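Local coordinates for putative nitroreductase (Thermotoga maritima, PDB 1VKW), which is probably an oxidoreductase of the nitroreductase-like family, whose members typically work with a flavin, at residues A[139-143]-A[144-148]; A[13-16]-A[17-21]. All blocks are in the same frame, centred on the assembly; numbering follows the deposited sequence.

Interaction 1: A[139-143]-A[144-148]; sequences EELPP and EIVKI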
loop_
_atom_site.group_PDB
_atom_site.type_symbol
_atom_site.label_atom_id
_atom_site.label_comp_id
_atom_site.label_asym_id
_atom_site.label_seq_id
_atom_site.Cartn_x
_atom_site.Cartn_y
_atom_site.Cartn_z
ATOM N N GLU A 139 -18.691 -7.540 -16.161
ATOM C CA GLU A 139 -18.978 -8.894 -16.645
ATOM C C GLU A 139 -17.876 -9.491 -17.539
ATOM O O GLU A 139 -17.821 -10.704 -17.728
ATOM C CB GLU A 139 -20.310 -8.903 -17.415
ATOM C CG GLU A 139 -21.462 -8.156 -16.741
ATOM C CD GLU A 139 -21.673 -6.753 -17.299
ATOM O OE1 GLU A 139 -20.851 -5.862 -16.999
ATOM O OE2 GLU A 139 -22.665 -6.542 -18.040
ATOM N N GLU A 140 -17.017 -8.647 -18.107
ATOM C CA GLU A 140 -15.888 -9.121 -18.922
ATOM C C GLU A 140 -14.701 -9.598 -18.064
ATOM O O GLU A 140 -13.673 -10.048 -18.601
ATOM C CB GLU A 140 -15.430 -8.012 -19.874
ATOM C CG GLU A 140 -16.496 -7.610 -20.891
ATOM C CD GLU A 140 -16.216 -6.284 -21.580
ATOM O OE1 GLU A 140 -15.178 -5.649 -21.301
ATOM O OE2 GLU A 140 -17.053 -5.869 -22.416
ATOM N N LEU A 141 -14.840 -9.497 -16.740
ATOM C CA LEU A 141 -13.779 -9.882 -15.814
ATOM C C LEU A 141 -13.983 -11.268 -15.238
ATOM O O LEU A 141 -15.037 -11.552 -14.661
ATOM C CB LEU A 141 -13.707 -8.895 -14.654
ATOM C CG LEU A 141 -12.815 -7.686 -14.885
ATOM C CD1 LEU A 141 -13.097 -7.008 -16.216
ATOM C CD2 LEU A 141 -12.991 -6.737 -13.708
ATOM N N PRO A 142 -12.969 -12.124 -15.338
ATOM C CA PRO A 142 -13.019 -13.402 -14.637
ATOM C C PRO A 142 -12.972 -13.127 -13.128
ATOM O O PRO A 142 -12.527 -12.042 -12.717
ATOM C CB PRO A 142 -11.764 -14.147 -15.111
ATOM C CG PRO A 142 -11.022 -13.236 -15.975
ATOM C CD PRO A 142 -11.714 -11.937 -16.078
ATOM N N PRO A 143 -13.424 -14.081 -12.319
ATOM C CA PRO A 143 -13.516 -13.879 -10.870
ATOM C C PRO A 143 -12.213 -13.433 -10.194
ATOM O O PRO A 143 -12.262 -12.632 -9.263
ATOM C CB PRO A 143 -13.981 -15.245 -10.351
ATOM C CG PRO A 143 -14.667 -15.870 -11.505
ATOM C CD PRO A 143 -13.908 -15.413 -12.718
ATOM N N GLU A 144 -11.060 -13.907 -10.663
ATOM C CA GLU A 144 -9.801 -13.508 -10.024
ATOM C C GLU A 144 -9.610 -12.000 -10.192
ATOM O O GLU A 144 -9.116 -11.323 -9.293
ATOM C CB GLU A 144 -8.581 -14.239 -10.609
ATOM C CG GLU A 144 -8.559 -15.741 -10.410
ATOM C CD GLU A 144 -9.331 -16.501 -11.474
ATOM O OE1 GLU A 144 -10.072 -15.865 -12.266
ATOM O OE2 GLU A 144 -9.199 -17.741 -11.506
ATOM N N ILE A 145 -10.013 -11.473 -11.343
ATOM C CA ILE A 145 -9.728 -10.074 -11.654
ATOM C C ILE A 145 -10.677 -9.147 -10.895
ATOM O O ILE A 145 -10.261 -8.089 -10.409
ATOM C CB ILE A 145 -9.774 -9.813 -13.166
ATOM C CG1 ILE A 145 -8.982 -10.887 -13.931
ATOM C CG2 ILE A 145 -9.238 -8.434 -13.478
ATOM C CD1 ILE A 145 -7.539 -11.105 -13.439
ATOM N N VAL A 146 -11.942 -9.553 -10.778
ATOM C CA VAL A 146 -12.897 -8.820 -9.952
ATOM C C VAL A 146 -12.273 -8.631 -8.557
ATOM O O VAL A 146 -12.222 -7.511 -8.041
ATOM C CB VAL A 146 -14.248 -9.536 -9.850
ATOM C CG1 VAL A 146 -15.178 -8.786 -8.928
ATOM C CG2 VAL A 146 -14.895 -9.680 -11.240
ATOM N N LYS A 147 -11.737 -9.707 -7.989
ATOM C CA LYS A 147 -11.140 -9.630 -6.654
ATOM C C LYS A 147 -9.962 -8.652 -6.593
ATOM O O LYS A 147 -9.881 -7.824 -5.678
ATOM C CB LYS A 147 -10.687 -11.012 -6.183
ATOM C CG LYS A 147 -10.294 -11.058 -4.711
ATOM C CD LYS A 147 -10.102 -12.499 -4.246
ATOM C CE LYS A 147 -10.227 -12.632 -2.720
ATOM N NZ LYS A 147 -10.094 -14.045 -2.287
ATOM N N ILE A 148 -9.050 -8.735 -7.562
ATOM C CA ILE A 148 -7.888 -7.828 -7.588
ATOM C C ILE A 148 -8.334 -6.372 -7.711
ATOM O O ILE A 148 -7.799 -5.511 -7.026
ATOM C CB ILE A 148 -6.911 -8.181 -8.725
ATOM C CG1 ILE A 148 -6.236 -9.531 -8.453
ATOM C CG2 ILE A 148 -5.859 -7.113 -8.858
ATOM C CD1 ILE A 148 -5.649 -10.158 -9.679
#
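Pro142 and Ile145 meet over the first turn of helix 143-153, where Pro142 stands at the N-cap position. The proline ring and the isoleucine lie side by side and point the same way, with Pro142 CD 3.6 Å from Ile145 CG1. That branch is delivered by the first torsion of Ile145: CG1 is set anti to the carbonyl carbon (chi1 -47°), facing the proline ring, while CG2 turns to Leu141. Leu141 crosses the isoleucine at about a right angle, its branch carbon CG 3.9 Å from Ile145 CG2. Its CB also packs against the CG2 methyl of Val146, at 3.7 Å, so the leucine covers two successive residues of the helix.

In the backbone, the carbonyl of Pro142 takes two N-H groups. Val146 N, at 3.2 Å from Pro142 O, makes a nearly straight bond. Ile145 N is nearer to Pro142 O, at 2.9 Å, but comes from above the carbonyl plane and is bent to 134° at the hydrogen. Lys147 N bonds to Pro143 O and carries the helical pattern onward. Glu144 folds back at chi2 (85°), which brings its OE1 to 3.7 Å from Pro142 CB, a contact with carbon over the start of the helix.

Leu141, Pro142 and Ile145 all rest on Tyr168 of strand 165-168, and Ile145 continues onto Leu173 of strand 172-176. Glu144 touches Ile197 of helix 180-198, so this helix start packs against both the strands and helix 180-198.

Interaction 2: A[13-16]-A[17-21]; sequences MNIF and EAIEN
Glu17 and Asn14 bond to each other twice, each side chain gripping the other's backbone N-H. Asn14 OD1 accepts from Glu17 N at 3.0 Å, and Glu17 OE1 accepts from Asn14 N at 3.1 Å. The second bond uses the anti side of the carboxylate, with the donor 30° out of its plane. Amide and carboxylate are stacked, their planes 21° apart, although the two side chains cross at about a right angle. Asn14 reaches Glu17 N because its CG stands between the backbone N and the carbonyl carbon (chi1 65°). A leucine in place of Glu17 would probably leave Asn14 N without this acceptor and the asparagine amide without its stacked carboxylate, keeping just the half of the box in which OD1 takes the backbone N-H.

Selenomethionine Met13 reaches forward alongside the helix, bringing SE 3.8 Å from Ala18 CA and 3.7 Å from Asn21 ND2. Farther round, Ile15 and Ile19 lie side by side, with Ile15 CG1 3.9 Å from Ile19 CD1. The CG2 methyl of Ile15 sits over the centre of the Phe16 ring, 4.1 Å above its plane. Ile15 and Ile19 both pack on Leu89 of helix 74-93, and Phe16 touches Glu196 of helix 180-198. The reciprocal pair is a classical capping box, with Asn14 as N-cap, closing the N terminus of helix 15-21.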
loop_
_atom_site.group_PDB
_atom_site.type_symbol
_atom_site.label_atom_id
_atom_site.label_comp_id
_atom_site.label_asym_id
_atom_site.label_seq_id
_atom_site.Cartn_x
_atom_site.Cartn_y
_atom_site.Cartn_z
HETATM N N MSE A 13 -2.613 -12.252 9.422
HETATM C CA MSE A 13 -3.592 -11.796 8.439
HETATM C C MSE A 13 -2.967 -11.813 7.046
HETATM O O MSE A 13 -1.855 -11.324 6.838
HETATM C CB MSE A 13 -4.253 -10.456 8.834
HETATM C CG MSE A 13 -3.532 -9.154 8.518
HETATM SE SE MSE A 13 -4.592 -7.588 9.201
HETATM C CE MSE A 13 -4.464 -7.937 11.154
ATOM N N ASN A 14 -3.668 -12.451 6.113
ATOM C CA ASN A 14 -3.224 -12.529 4.728
ATOM C C ASN A 14 -3.446 -11.184 4.044
ATOM O O ASN A 14 -4.039 -10.273 4.626
ATOM C CB ASN A 14 -3.916 -13.693 3.971
ATOM C CG ASN A 14 -5.431 -13.514 3.823
ATOM O OD1 ASN A 14 -5.930 -12.412 3.572
ATOM N ND2 ASN A 14 -6.164 -14.619 3.943
ATOM N N ILE A 15 -2.937 -11.067 2.823
ATOM C CA ILE A 15 -2.982 -9.824 2.073
ATOM C C ILE A 15 -4.399 -9.236 1.949
ATOM O O ILE A 15 -4.569 -8.022 2.005
ATOM C CB ILE A 15 -2.330 -10.013 0.666
ATOM C CG1 ILE A 15 -2.307 -8.693 -0.112
ATOM C CG2 ILE A 15 -3.047 -11.073 -0.148
ATOM C CD1 ILE A 15 -1.520 -7.574 0.576
ATOM N N PHE A 16 -5.404 -10.087 1.767
ATOM C CA PHE A 16 -6.776 -9.618 1.615
ATOM C C PHE A 16 -7.277 -8.974 2.910
ATOM O O PHE A 16 -7.914 -7.910 2.904
ATOM C CB PHE A 16 -7.697 -10.766 1.196
ATOM C CG PHE A 16 -7.270 -11.446 -0.072
ATOM C CD1 PHE A 16 -7.215 -10.737 -1.270
ATOM C CD2 PHE A 16 -6.906 -12.782 -0.070
ATOM C CE1 PHE A 16 -6.812 -11.361 -2.448
ATOM C CE2 PHE A 16 -6.496 -13.411 -1.245
ATOM C CZ PHE A 16 -6.445 -12.702 -2.429
ATOM N N GLU A 17 -6.960 -9.614 4.028
ATOM C CA GLU A 17 -7.377 -9.113 5.330
ATOM C C GLU A 17 -6.637 -7.815 5.662
ATOM O O GLU A 17 -7.236 -6.879 6.169
ATOM C CB GLU A 17 -7.174 -10.202 6.388
ATOM C CG GLU A 17 -8.053 -11.423 6.115
ATOM C CD GLU A 17 -7.688 -12.662 6.910
ATOM O OE1 GLU A 17 -6.519 -12.811 7.326
ATOM O OE2 GLU A 17 -8.585 -13.509 7.103
ATOM N N ALA A 18 -5.350 -7.738 5.334
ATOM C CA ALA A 18 -4.572 -6.503 5.543
ATOM C C ALA A 18 -5.142 -5.319 4.761
ATOM O O ALA A 18 -5.298 -4.226 5.306
ATOM C CB ALA A 18 -3.124 -6.717 5.165
ATOM N N ILE A 19 -5.449 -5.527 3.480
ATOM C CA ILE A 19 -6.049 -4.472 2.666
ATOM C C ILE A 19 -7.404 -4.057 3.247
ATOM O O ILE A 19 -7.696 -2.865 3.371
ATOM C CB ILE A 19 -6.195 -4.916 1.188
ATOM C CG1 ILE A 19 -4.812 -5.038 0.532
ATOM C CG2 ILE A 19 -7.063 -3.899 0.402
ATOM C CD1 ILE A 19 -4.796 -5.780 -0.829
ATOM N N GLU A 20 -8.224 -5.038 3.612
ATOM C CA GLU A 20 -9.557 -4.756 4.133
ATOM C C GLU A 20 -9.506 -4.100 5.521
ATOM O O GLU A 20 -10.392 -3.323 5.865
ATOM C CB GLU A 20 -10.414 -6.030 4.182
ATOM C CG GLU A 20 -11.908 -5.732 4.156
ATOM C CD GLU A 20 -12.775 -6.902 4.595
ATOM O OE1 GLU A 20 -12.304 -8.065 4.577
ATOM O OE2 GLU A 20 -13.944 -6.650 4.953
ATOM N N ASN A 21 -8.480 -4.407 6.314
ATOM C CA ASN A 21 -8.343 -3.809 7.658
ATOM C C ASN A 21 -7.501 -2.533 7.702
ATOM O O ASN A 21 -7.327 -1.944 8.768
ATOM C CB ASN A 21 -7.769 -4.822 8.642
ATOM C CG ASN A 21 -8.764 -5.892 9.020
ATOM O OD1 ASN A 21 -9.945 -5.614 9.238
ATOM N ND2 ASN A 21 -8.289 -7.130 9.112
#

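From the N terminus, the chain first meets interaction 2, at the start of helix 15-21, and reaches interaction 1 well over a hundred residues later, at the start of helix 143-153. They come in series: neither nests in nor crosses the other, and each closes just a short turn at a helix N terminus. At both N-caps the main-chain carbonyl opens the helical bonding, but only Asn14 adds a side-chain cap. Their centres lie about 18 Å apart, yet the two helices meet where Lys147 reaches the Phe16 ring in a cation-pi contact, with Lys147 CE 3.7 Å from Phe16 CE1. Both starts also lean on helix 180-198, while interaction 1 adds strands 165-168 and 172-176, and interaction 2 helix 74-93.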